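Side-chain contacts in phosphocarrier protein (Mycoplasma capricolum, PDB 1PCH), which carries phosphoryl groups on an active-site histidine as the general, non-sugar-specific component of the phosphoenolpyruvate-dependent sugar phosphotransferase system: residues R16-L21 with N48-A53; A22-K27 with I73-Q78; S30-I35 with N42-M47; T58-Q63 with Q78-T83; I62-D65 with Q71-Q74. One frame throughout, in Å; residues are numbered along the deposited sequence.

Interaction 1: R16-L21 with N48-A53; sequences RPASVL and NVMAMA
Ala18 of helix 15-25 aims its methyl group straight at helix 46-52, where Val49 and Met50 receive it on two rather different terms. The tight part is the valine: Ala18 CB lies 3.7 Å from Val49 CG1, the branch that points across the gap because it stands opposite the backbone N (chi1 160°). With so small a residue on one side, the backbones come close, Ala18 CA being 6.5 Å from Val49 CA. Leu13 touches both side chains, and Leu43 and Ile34 add to the cover over Val49. This is the open-faced beta-sandwich of HPr, with helix 46-52 packed beside helix 15-25. Met50 forms the looser side. Its chain is bent at both chi2 and chi3, and in the conformer described here SD comes within 3.6 Å of Ala18 CB; a second conformer was modelled, so this touch is less certain. In this conformer the Met50 side chain also reaches to about 5 Å from that of His14, the active-site histidine that forms the phosphohistidine intermediate. On the far flank of helix 15-25 the chain turns to solvent: Ser19 OG donates to Arg16 O at 2.8 Å, while the Arg16 side chain is not modelled beyond CD.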
# COMPACT_ATOMS: atom_id res chain seq x y z
N ARG A 16 -5.32 -0.06 11.01
CA ARG A 16 -4.07 -0.71 11.46
C ARG A 16 -3.09 -0.86 10.34
O ARG A 16 -1.92 -0.42 10.37
CB ARG A 16 -4.44 -2.04 12.09
CG ARG A 16 -3.41 -2.57 13.09
CD ARG A 16 -3.74 -4.00 13.49
N PRO A 17 -3.54 -1.55 9.26
CA PRO A 17 -2.64 -1.71 8.12
C PRO A 17 -2.30 -0.44 7.45
O PRO A 17 -1.13 -0.20 7.04
CB PRO A 17 -3.34 -2.72 7.21
CG PRO A 17 -4.80 -2.52 7.56
CD PRO A 17 -4.78 -2.36 9.07
N ALA A 18 -3.23 0.52 7.28
CA ALA A 18 -2.91 1.76 6.66
C ALA A 18 -1.82 2.50 7.47
O ALA A 18 -0.94 3.09 6.87
CB ALA A 18 -4.14 2.66 6.54
N SER A 19 -1.97 2.46 8.78
CA SER A 19 -1.03 3.20 9.64
C SER A 19 0.37 2.62 9.50
O SER A 19 1.32 3.40 9.42
CB SER A 19 -1.49 3.19 11.08
OG SER A 19 -1.30 1.97 11.72
N VAL A 20 0.48 1.31 9.53
CA VAL A 20 1.71 0.58 9.39
C VAL A 20 2.36 0.81 8.04
O VAL A 20 3.54 1.02 7.85
CB VAL A 20 1.58 -0.92 9.68
CG1 VAL A 20 2.92 -1.60 9.49
CG2 VAL A 20 1.07 -1.11 11.10
N LEU A 21 1.51 0.78 7.00
CA LEU A 21 2.01 1.05 5.65
C LEU A 21 2.48 2.49 5.50
O LEU A 21 3.53 2.68 4.92
CB LEU A 21 0.93 0.77 4.62
CG LEU A 21 0.69 -0.77 4.44
CD1 LEU A 21 -0.69 -0.84 3.71
CD2 LEU A 21 1.78 -1.31 3.52
N ASN A 48 -4.99 9.79 3.11
CA ASN A 48 -5.17 9.50 1.72
C ASN A 48 -5.59 8.03 1.50
O ASN A 48 -6.49 7.74 0.74
CB ASN A 48 -3.85 9.64 0.95
CG ASN A 48 -3.61 10.94 0.29
OD1 ASN A 48 -3.01 10.96 -0.81
ND2 ASN A 48 -4.03 12.04 0.90
N VAL A 49 -4.88 7.17 2.19
CA VAL A 49 -5.11 5.73 2.06
C VAL A 49 -6.43 5.34 2.65
O VAL A 49 -7.22 4.57 2.05
CB VAL A 49 -3.93 4.95 2.62
CG1 VAL A 49 -4.23 3.54 2.96
CG2 VAL A 49 -2.68 5.20 1.81
N MET A 50 -6.80 5.89 3.79
CA MET A 50 -8.11 5.59 4.35
C MET A 50 -9.25 6.13 3.49
O MET A 50 -10.30 5.48 3.41
CB MET A 50 -8.16 6.14 5.76
CG MET A 50 -7.13 5.46 6.67
SD MET A 50 -7.54 3.81 7.08
CE MET A 50 -8.47 4.00 8.59
N ALA A 51 -9.09 7.29 2.91
CA ALA A 51 -10.08 7.97 2.08
C ALA A 51 -10.39 7.17 0.83
O ALA A 51 -11.41 7.37 0.20
CB ALA A 51 -9.62 9.36 1.71
N MET A 52 -9.44 6.32 0.46
CA MET A 52 -9.61 5.44 -0.70
C MET A 52 -10.63 4.36 -0.40
O MET A 52 -11.23 3.83 -1.32
CB MET A 52 -8.25 4.84 -1.09
CG MET A 52 -7.38 5.90 -1.74
SD MET A 52 -5.85 5.37 -2.32
CE MET A 52 -6.24 4.55 -3.87
N ALA A 53 -10.78 4.07 0.89
CA ALA A 53 -11.74 3.12 1.39
C ALA A 53 -11.64 1.81 0.62
O ALA A 53 -12.58 1.37 -0.02
CB ALA A 53 -13.15 3.71 1.14

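Interaction 2: A22-K27 with I73-Q78; sequences AKEASK and IQAIKQ
Ala22 O, one turn before the Ala25 that packs on Ile76, is gripped twice by Ser26: the backbone N donates from 3.0 Å and the hydroxyl OG from 2.7 Å, on opposite faces of the carbonyl plane. Here two helices of the open-faced beta-sandwich, 15-25 and 69-82, lie next to each other over the sheet. Across the gap the contact is mostly aliphatic. Glu24 starts out with CG opposite its backbone N (chi1 -174°), then bends at chi2, and slides past Ile76 in the opposite direction; its CG is 4.1 Å from Ile76 CD1. The bend carries the carboxylate over Ala75, whose CB sits 3.7 Å from Glu24 OE2. The other oxygen, OE1, takes a salt bridge from Lys27 NZ at 3.2 Å, the ammonium standing above the carboxylate plane, which would steady the acid at the partly exposed side of the contact and probably keep it ionised. Phe3 lies against Ile76 and Phe28 against Ala75. Ile76 puts its tip into the side of the facing helix: CD1 is 4.0 Å from Ala25 CB and only 3.8 Å from Ala25 N.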
# COMPACT_ATOMS: atom_id res chain seq x y z
N ALA A 22 1.72 3.44 5.99
CA ALA A 22 2.11 4.86 5.87
C ALA A 22 3.45 5.09 6.53
O ALA A 22 4.30 5.79 6.01
CB ALA A 22 1.03 5.72 6.48
N LYS A 23 3.63 4.44 7.69
CA LYS A 23 4.89 4.58 8.43
C LYS A 23 6.04 4.04 7.61
O LYS A 23 7.14 4.56 7.51
CB LYS A 23 4.78 3.74 9.73
CG LYS A 23 6.17 3.51 10.36
CD LYS A 23 6.05 2.76 11.66
CE LYS A 23 7.37 2.62 12.40
NZ LYS A 23 7.33 1.49 13.39
N GLU A 24 5.81 2.83 7.08
CA GLU A 24 6.84 2.17 6.30
C GLU A 24 7.17 2.91 5.04
O GLU A 24 8.33 3.16 4.71
CB GLU A 24 6.48 0.72 6.01
CG GLU A 24 7.67 0.03 5.31
CD GLU A 24 8.65 -0.48 6.37
OE1 GLU A 24 8.30 -0.39 7.58
OE2 GLU A 24 9.67 -1.02 5.96
N ALA A 25 6.11 3.32 4.31
CA ALA A 25 6.38 4.08 3.09
C ALA A 25 7.14 5.36 3.34
O ALA A 25 7.95 5.77 2.52
CB ALA A 25 5.02 4.40 2.43
N SER A 26 6.88 6.01 4.49
CA SER A 26 7.46 7.31 4.79
C SER A 26 8.95 7.34 4.96
O SER A 26 9.60 8.38 5.01
CB SER A 26 6.82 7.87 6.09
OG SER A 26 5.47 8.21 5.77
N LYS A 27 9.54 6.15 5.03
CA LYS A 27 10.95 5.99 5.20
C LYS A 27 11.74 6.18 3.93
O LYS A 27 12.96 6.32 3.98
CB LYS A 27 11.18 4.49 5.66
CG LYS A 27 10.30 4.16 6.88
CD LYS A 27 10.50 2.68 7.21
CE LYS A 27 10.35 2.41 8.70
NZ LYS A 27 10.82 0.95 8.96
N ILE A 73 9.46 -1.15 -2.78
CA ILE A 73 8.40 -2.09 -3.20
C ILE A 73 8.42 -3.36 -2.40
O ILE A 73 7.39 -3.87 -1.91
CB ILE A 73 8.58 -2.36 -4.71
CG1 ILE A 73 7.86 -1.29 -5.56
CG2 ILE A 73 8.16 -3.73 -5.13
CD1 ILE A 73 6.38 -1.29 -5.31
N GLN A 74 9.62 -3.89 -2.13
CA GLN A 74 9.73 -5.11 -1.33
C GLN A 74 9.29 -4.89 0.10
O GLN A 74 8.61 -5.75 0.69
CB GLN A 74 11.12 -5.71 -1.41
CG GLN A 74 11.60 -6.06 -2.79
CD GLN A 74 10.71 -7.03 -3.56
OE1 GLN A 74 9.95 -7.78 -2.97
NE2 GLN A 74 10.90 -7.05 -4.87
N ALA A 75 9.71 -3.73 0.64
CA ALA A 75 9.39 -3.37 2.00
C ALA A 75 7.86 -3.29 2.16
O ALA A 75 7.32 -3.90 3.06
CB ALA A 75 10.06 -2.11 2.44
N ILE A 76 7.23 -2.61 1.21
CA ILE A 76 5.78 -2.47 1.22
C ILE A 76 5.06 -3.81 1.01
O ILE A 76 4.12 -4.14 1.71
CB ILE A 76 5.31 -1.43 0.21
CG1 ILE A 76 5.79 -0.01 0.50
CG2 ILE A 76 3.78 -1.48 0.06
CD1 ILE A 76 5.54 0.47 1.89
N LYS A 77 5.54 -4.61 0.08
CA LYS A 77 4.93 -5.93 -0.15
C LYS A 77 5.03 -6.75 1.12
O LYS A 77 4.07 -7.32 1.65
CB LYS A 77 5.60 -6.57 -1.36
CG LYS A 77 5.12 -7.95 -1.73
CD LYS A 77 6.01 -8.56 -2.83
CE LYS A 77 6.01 -10.09 -2.65
NZ LYS A 77 6.79 -10.72 -3.78
N GLN A 78 6.24 -6.78 1.70
CA GLN A 78 6.38 -7.59 2.93
C GLN A 78 5.47 -7.11 4.03
O GLN A 78 4.89 -7.88 4.79
CB GLN A 78 7.83 -7.56 3.42
CG GLN A 78 8.00 -8.45 4.68
CD GLN A 78 7.71 -9.91 4.31
OE1 GLN A 78 8.18 -10.36 3.27
NE2 GLN A 78 6.88 -10.56 5.13

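Interaction 3: S30-I35 with N42-M47; sequences SNITII and NLKSIM. With SO4 (sulfate ion), chain B.
A type I beta turn from Asn42 to Ser45 takes the chain off edge strand 39-42 and into helix 46-52, and Leu43 within it still reaches back to Ile32 on strand 31-36. Leu43 N donates to Ile32 O over 2.9 Å, nearly straight at 171°. Beside that bond, Leu43 CG stands opposite its backbone N (chi1 -168°) and its two methyls divide the work: CD2 meets Ile32 CG2 at 3.7 Å, and CD1 touches Ile34 CD1 at 4.0 Å, those two side chains crossing at about a right angle. Asn42 OD1 accepts from Lys44 N at 2.9 Å, an Asx turn, with the donor above the amide plane; a water links the same oxygen to Ile32 N. The extended Lys44 chain carries NZ to Ser30 O, 2.9 Å away, and to Phe28 O as well. Ser45 N-caps the helix, its OG accepting from Asn48 N. A sulfate, probably from the crystallisation liquor, sits at this helix end, held by Ile46 N to O2 at 3.0 Å and Met47 N to O3 at 3.2 Å. Ser45 is the predicted target of HPrK/P, unphosphorylated here, and an anion held by the first backbone N-H groups is typical of a helix N-terminus.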
# COMPACT_ATOMS: atom_id res chain seq x y z
N SER A 30 11.52 7.55 -2.42
CA SER A 30 10.69 7.37 -3.58
C SER A 30 9.25 7.90 -3.32
O SER A 30 8.77 7.85 -2.23
CB SER A 30 10.45 5.85 -3.84
OG SER A 30 11.66 5.27 -4.33
N ASN A 31 8.63 8.20 -4.43
CA ASN A 31 7.20 8.52 -4.46
C ASN A 31 6.48 7.16 -4.51
O ASN A 31 6.72 6.35 -5.36
CB ASN A 31 6.88 9.34 -5.69
CG ASN A 31 7.66 10.65 -5.64
OD1 ASN A 31 7.42 11.41 -4.70
ND2 ASN A 31 8.55 10.86 -6.59
N ILE A 32 5.62 6.94 -3.52
CA ILE A 32 4.92 5.68 -3.43
C ILE A 32 3.42 5.89 -3.45
O ILE A 32 2.76 6.44 -2.60
CB ILE A 32 5.35 4.86 -2.22
CG1 ILE A 32 6.87 4.67 -2.13
CG2 ILE A 32 4.64 3.52 -2.23
CD1 ILE A 32 7.31 4.22 -0.74
N THR A 33 2.88 5.46 -4.63
CA THR A 33 1.47 5.63 -4.87
C THR A 33 0.74 4.30 -4.81
O THR A 33 1.25 3.23 -5.14
CB THR A 33 1.28 6.31 -6.24
OG1 THR A 33 2.03 7.53 -6.19
CG2 THR A 33 -0.18 6.66 -6.48
N ILE A 34 -0.47 4.38 -4.35
CA ILE A 34 -1.37 3.21 -4.27
C ILE A 34 -2.55 3.55 -5.19
O ILE A 34 -3.02 4.68 -5.21
CB ILE A 34 -1.81 2.88 -2.89
CG1 ILE A 34 -2.79 1.68 -2.81
CG2 ILE A 34 -2.40 4.09 -2.17
CD1 ILE A 34 -2.94 1.20 -1.37
N ILE A 35 -2.86 2.60 -6.05
CA ILE A 35 -3.91 2.74 -7.05
C ILE A 35 -4.95 1.63 -6.79
O ILE A 35 -4.56 0.49 -6.52
CB ILE A 35 -3.31 2.48 -8.47
CG1 ILE A 35 -2.22 3.48 -8.83
CG2 ILE A 35 -4.39 2.41 -9.50
CD1 ILE A 35 -1.27 3.02 -9.91
N ASN A 42 -1.34 8.69 -2.12
CA ASN A 42 0.05 8.69 -1.62
C ASN A 42 0.03 7.75 -0.40
O ASN A 42 -0.68 7.96 0.57
CB ASN A 42 0.50 10.09 -1.34
CG ASN A 42 1.85 10.21 -0.68
OD1 ASN A 42 2.49 9.22 -0.39
ND2 ASN A 42 2.29 11.43 -0.43
N LEU A 43 0.83 6.70 -0.51
CA LEU A 43 0.86 5.65 0.49
C LEU A 43 1.45 6.12 1.80
O LEU A 43 1.29 5.49 2.85
CB LEU A 43 1.48 4.40 -0.05
CG LEU A 43 1.35 3.12 0.73
CD1 LEU A 43 -0.01 2.61 0.99
CD2 LEU A 43 2.36 2.08 0.30
N LYS A 44 2.14 7.27 1.71
CA LYS A 44 2.76 7.84 2.88
C LYS A 44 1.76 8.57 3.76
O LYS A 44 2.04 8.91 4.90
CB LYS A 44 3.90 8.81 2.47
CG LYS A 44 5.03 8.12 1.75
CD LYS A 44 6.05 9.11 1.22
CE LYS A 44 7.27 8.35 0.68
NZ LYS A 44 8.29 9.34 0.18
N SER A 45 0.59 8.83 3.20
CA SER A 45 -0.47 9.53 3.92
C SER A 45 -1.56 8.56 4.40
O SER A 45 -2.30 8.00 3.58
CB SER A 45 -1.11 10.59 3.03
OG SER A 45 -2.35 11.03 3.55
N ILE A 46 -1.71 8.44 5.71
CA ILE A 46 -2.75 7.56 6.23
C ILE A 46 -4.13 8.05 5.84
O ILE A 46 -5.03 7.29 5.57
CB ILE A 46 -2.69 7.38 7.75
CG1 ILE A 46 -3.89 6.51 8.24
CG2 ILE A 46 -2.76 8.72 8.47
CD1 ILE A 46 -3.53 5.78 9.51
N MET A 47 -4.30 9.39 5.86
CA MET A 47 -5.58 9.93 5.45
C MET A 47 -5.91 9.63 4.03
O MET A 47 -7.06 9.15 3.71
CB MET A 47 -5.61 11.46 5.71
CG MET A 47 -6.79 12.11 5.01
SD MET A 47 -6.95 13.88 5.27
CE MET A 47 -8.68 14.11 4.83
S SO4 B . -0.94 11.85 7.19
O1 SO4 B . -0.78 12.62 8.48
O2 SO4 B . -0.33 10.48 7.39
O3 SO4 B . -2.36 11.78 6.81
O4 SO4 B . -0.13 12.56 6.13
O HOH W 1 4.78 9.16 -1.92

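Interaction 4: T58-Q63 with Q78-T83; sequences TEITIQ and QTMIDT
Met80 points from helix 69-82 straight at the sheet, and Ile60 and Ile62 of strand 59-65 come up to meet it, each tip to tip. The methionine chain is extended beyond CG (chi2 -177°), so its whole length is spent bridging from helix to strand: Met80 CA and Ile62 CA are 11.0 Å apart, yet the ends touch. Met80 CE rests on the pair of neighbouring isoleucine tips, 3.7 Å from Ile60 CD1 and 3.7 Å from Ile62 CD1, with Ile62 CG1 also close at 3.9 Å from CE, while SD, a step back, is 4.0 Å from Ile60 CD1. Ile60 brings its long branch there at some cost: CG1 lies between the backbone N and the carbonyl carbon (chi1 60°), and chi2 of 137° is well away from a staggered value. Leu21 and Ile86 press on Met80 from other directions. On the outer side of the helix, Gln78 NE2 donates to Asp82 OD1 in its own amide plane but from above the carboxylate. At the helix end, Thr83 OG1 returns to Thr79 O at 2.9 Å, closing the last turn. Between strand and helix no hydrogen bond is made: the contact here is wholly apolar, so it rests on dispersion and burial.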
# COMPACT_ATOMS: atom_id res chain seq x y z
N THR A 58 -10.50 -5.99 -3.60
CA THR A 58 -10.01 -4.97 -4.47
C THR A 58 -8.58 -5.29 -4.90
O THR A 58 -7.76 -5.70 -4.09
CB THR A 58 -10.04 -3.58 -3.81
OG1 THR A 58 -11.39 -3.31 -3.40
CG2 THR A 58 -9.63 -2.48 -4.76
N GLU A 59 -8.31 -5.11 -6.16
CA GLU A 59 -6.97 -5.30 -6.68
C GLU A 59 -6.30 -3.88 -6.65
O GLU A 59 -6.78 -2.93 -7.20
CB GLU A 59 -6.94 -5.76 -8.13
CG GLU A 59 -5.50 -6.10 -8.57
CD GLU A 59 -5.47 -6.61 -10.01
OE1 GLU A 59 -5.63 -5.78 -10.92
OE2 GLU A 59 -5.27 -7.83 -10.20
N ILE A 60 -5.20 -3.89 -5.91
CA ILE A 60 -4.46 -2.64 -5.79
C ILE A 60 -3.12 -2.80 -6.50
O ILE A 60 -2.62 -3.90 -6.68
CB ILE A 60 -4.23 -2.30 -4.33
CG1 ILE A 60 -3.41 -3.37 -3.56
CG2 ILE A 60 -5.56 -2.03 -3.63
CD1 ILE A 60 -2.35 -2.80 -2.66
N THR A 61 -2.58 -1.64 -6.83
CA THR A 61 -1.28 -1.57 -7.46
C THR A 61 -0.46 -0.53 -6.67
O THR A 61 -1.02 0.48 -6.31
CB THR A 61 -1.39 -1.10 -8.92
OG1 THR A 61 -2.13 -2.13 -9.63
CG2 THR A 61 0.01 -1.12 -9.52
N ILE A 62 0.74 -0.93 -6.33
CA ILE A 62 1.65 -0.04 -5.65
C ILE A 62 2.80 0.29 -6.64
O ILE A 62 3.38 -0.62 -7.25
CB ILE A 62 2.23 -0.61 -4.37
CG1 ILE A 62 1.22 -1.05 -3.35
CG2 ILE A 62 3.24 0.37 -3.76
CD1 ILE A 62 0.43 0.07 -2.73
N GLN A 63 3.01 1.56 -6.83
CA GLN A 63 4.01 2.07 -7.74
C GLN A 63 5.03 2.91 -6.93
O GLN A 63 4.58 3.79 -6.23
CB GLN A 63 3.41 2.98 -8.82
CG GLN A 63 4.40 3.44 -9.88
CD GLN A 63 3.96 2.97 -11.28
OE1 GLN A 63 4.51 2.00 -11.79
NE2 GLN A 63 2.97 3.63 -11.85
N GLN A 78 6.24 -6.78 1.70
CA GLN A 78 6.38 -7.59 2.93
C GLN A 78 5.47 -7.11 4.03
O GLN A 78 4.89 -7.88 4.79
CB GLN A 78 7.83 -7.56 3.42
CG GLN A 78 8.00 -8.45 4.68
CD GLN A 78 7.71 -9.91 4.31
OE1 GLN A 78 8.18 -10.36 3.27
NE2 GLN A 78 6.88 -10.56 5.13
N THR A 79 5.38 -5.77 4.15
CA THR A 79 4.52 -5.18 5.15
C THR A 79 3.06 -5.62 4.97
O THR A 79 2.38 -5.92 5.96
CB THR A 79 4.59 -3.64 5.17
OG1 THR A 79 5.95 -3.31 5.56
CG2 THR A 79 3.71 -3.10 6.31
N MET A 80 2.60 -5.65 3.73
CA MET A 80 1.22 -6.08 3.48
C MET A 80 0.99 -7.53 3.87
O MET A 80 -0.05 -7.89 4.37
CB MET A 80 0.85 -5.89 2.01
CG MET A 80 0.77 -4.38 1.72
SD MET A 80 0.25 -4.08 0.03
CE MET A 80 0.02 -2.28 0.12
N ILE A 81 2.03 -8.33 3.60
CA ILE A 81 1.94 -9.74 3.92
C ILE A 81 1.92 -9.90 5.44
O ILE A 81 1.11 -10.61 6.01
CB ILE A 81 3.13 -10.50 3.32
CG1 ILE A 81 2.96 -10.73 1.83
CG2 ILE A 81 3.34 -11.82 4.07
CD1 ILE A 81 4.19 -10.86 1.01
N ASP A 82 2.86 -9.17 6.05
CA ASP A 82 2.98 -9.25 7.50
C ASP A 82 1.71 -8.79 8.18
O ASP A 82 1.39 -9.19 9.28
CB ASP A 82 4.14 -8.37 7.98
CG ASP A 82 5.50 -8.99 7.78
OD1 ASP A 82 5.59 -10.13 7.29
OD2 ASP A 82 6.51 -8.24 7.97
N THR A 83 1.02 -7.80 7.58
CA THR A 83 -0.17 -7.31 8.30
C THR A 83 -1.38 -8.16 7.87
O THR A 83 -2.51 -7.95 8.27
CB THR A 83 -0.38 -5.83 8.11
OG1 THR A 83 -0.43 -5.49 6.72
CG2 THR A 83 0.69 -4.99 8.78

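Interaction 5: I62-D65 with Q71-Q74; sequences IQAD and QAIQ
Ile73, on helix 69-82, faces Ala64 and Ile62 of strand 59-65, and its long branch is the part that crosses to them. The CB atom stays back, 4.9 Å from Ala64 CB. From there CG1, set opposite the carbonyl carbon with chi1 at -87°, swings over to the strand and lies 3.7 Å from Ala64 CB. The terminal CD1 goes further and settles over the backbone, 3.6 Å from Ile62 O and 3.9 Å from Ile62 CG2. At that point the two isoleucines slide past each other in opposite directions. Ile62 starts out toward the helix; its tip then leads away from Ile73, toward Met80. Beside them Ala64 CB also faces Ala72 CB, a wider 4.3 Å contact. Small residues at these places let the helix come in low: Ala64 CA and Ile73 CA are 6.4 Å apart. Phe3 and Ala1 close over Ile73 from the neighbouring edge strand and the chain start, and Ile32 and Phe28 lie against Ala72. No hydrogen bond crosses. Strand 59-65 leads through a short loop into helix 69-82, which folds back over it, the final beta-alpha unit of the open-faced beta-sandwich found in HPr proteins.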
# COMPACT_ATOMS: atom_id res chain seq x y z
N ILE A 62 0.74 -0.93 -6.33
CA ILE A 62 1.65 -0.04 -5.65
C ILE A 62 2.80 0.29 -6.64
O ILE A 62 3.38 -0.62 -7.25
CB ILE A 62 2.23 -0.61 -4.37
CG1 ILE A 62 1.22 -1.05 -3.35
CG2 ILE A 62 3.24 0.37 -3.76
CD1 ILE A 62 0.43 0.07 -2.73
N GLN A 63 3.01 1.56 -6.83
CA GLN A 63 4.01 2.07 -7.74
C GLN A 63 5.03 2.91 -6.93
O GLN A 63 4.58 3.79 -6.23
CB GLN A 63 3.41 2.98 -8.82
CG GLN A 63 4.40 3.44 -9.88
CD GLN A 63 3.96 2.97 -11.28
OE1 GLN A 63 4.51 2.00 -11.79
NE2 GLN A 63 2.97 3.63 -11.85
N ALA A 64 6.28 2.56 -7.06
CA ALA A 64 7.32 3.34 -6.34
C ALA A 64 8.22 3.95 -7.43
O ALA A 64 8.61 3.25 -8.37
CB ALA A 64 8.09 2.44 -5.43
N ASP A 65 8.50 5.22 -7.32
CA ASP A 65 9.36 5.88 -8.29
C ASP A 65 10.39 6.69 -7.52
O ASP A 65 10.13 7.50 -6.64
CB ASP A 65 8.60 6.68 -9.31
CG ASP A 65 7.47 5.88 -9.95
OD1 ASP A 65 7.77 4.87 -10.63
OD2 ASP A 65 6.28 6.23 -9.74
N GLN A 71 13.83 -1.14 -3.17
CA GLN A 71 13.73 -1.61 -1.78
C GLN A 71 12.31 -1.34 -1.26
O GLN A 71 11.72 -2.17 -0.61
CB GLN A 71 14.74 -0.89 -0.89
CG GLN A 71 16.17 -1.04 -1.19
CD GLN A 71 17.10 -0.21 -0.29
OE1 GLN A 71 16.84 0.96 -0.02
NE2 GLN A 71 18.16 -0.83 0.17
N ALA A 72 11.83 -0.15 -1.58
CA ALA A 72 10.53 0.32 -1.16
C ALA A 72 9.45 -0.69 -1.54
O ALA A 72 8.58 -1.00 -0.73
CB ALA A 72 10.22 1.68 -1.74
N ILE A 73 9.46 -1.15 -2.78
CA ILE A 73 8.40 -2.09 -3.20
C ILE A 73 8.42 -3.36 -2.40
O ILE A 73 7.39 -3.87 -1.91
CB ILE A 73 8.58 -2.36 -4.71
CG1 ILE A 73 7.86 -1.29 -5.56
CG2 ILE A 73 8.16 -3.73 -5.13
CD1 ILE A 73 6.38 -1.29 -5.31
N GLN A 74 9.62 -3.89 -2.13
CA GLN A 74 9.73 -5.11 -1.33
C GLN A 74 9.29 -4.89 0.10
O GLN A 74 8.61 -5.75 0.69
CB GLN A 74 11.12 -5.71 -1.41
CG GLN A 74 11.60 -6.06 -2.79
CD GLN A 74 10.71 -7.03 -3.56
OE1 GLN A 74 9.95 -7.78 -2.97
NE2 GLN A 74 10.90 -7.05 -4.87

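Overall arrangement
All five contacts lie within one small domain: a four-stranded antiparallel sheet, order 2-6, 59-65, 31-36, 39-42, with helices laid over it. Along the chain, interaction 3 is nested within the loops closed by interactions 1 and 2, while interactions 1 and 2 cross. Interactions 4 and 5 both join strand 59-65 to helix 69-82, their centres about 10 Å apart, with interaction 2 using the helix between them. Helix 15-25 serves interactions 1 and 2, and helix 46-52 serves 1 and 3. Interactions 1 and 5, about 16 Å apart, lie on opposite sides of the chain's centre. Neighbouring contacts touch and share helices, which links them in one core, with the active-site histidine near interaction 1.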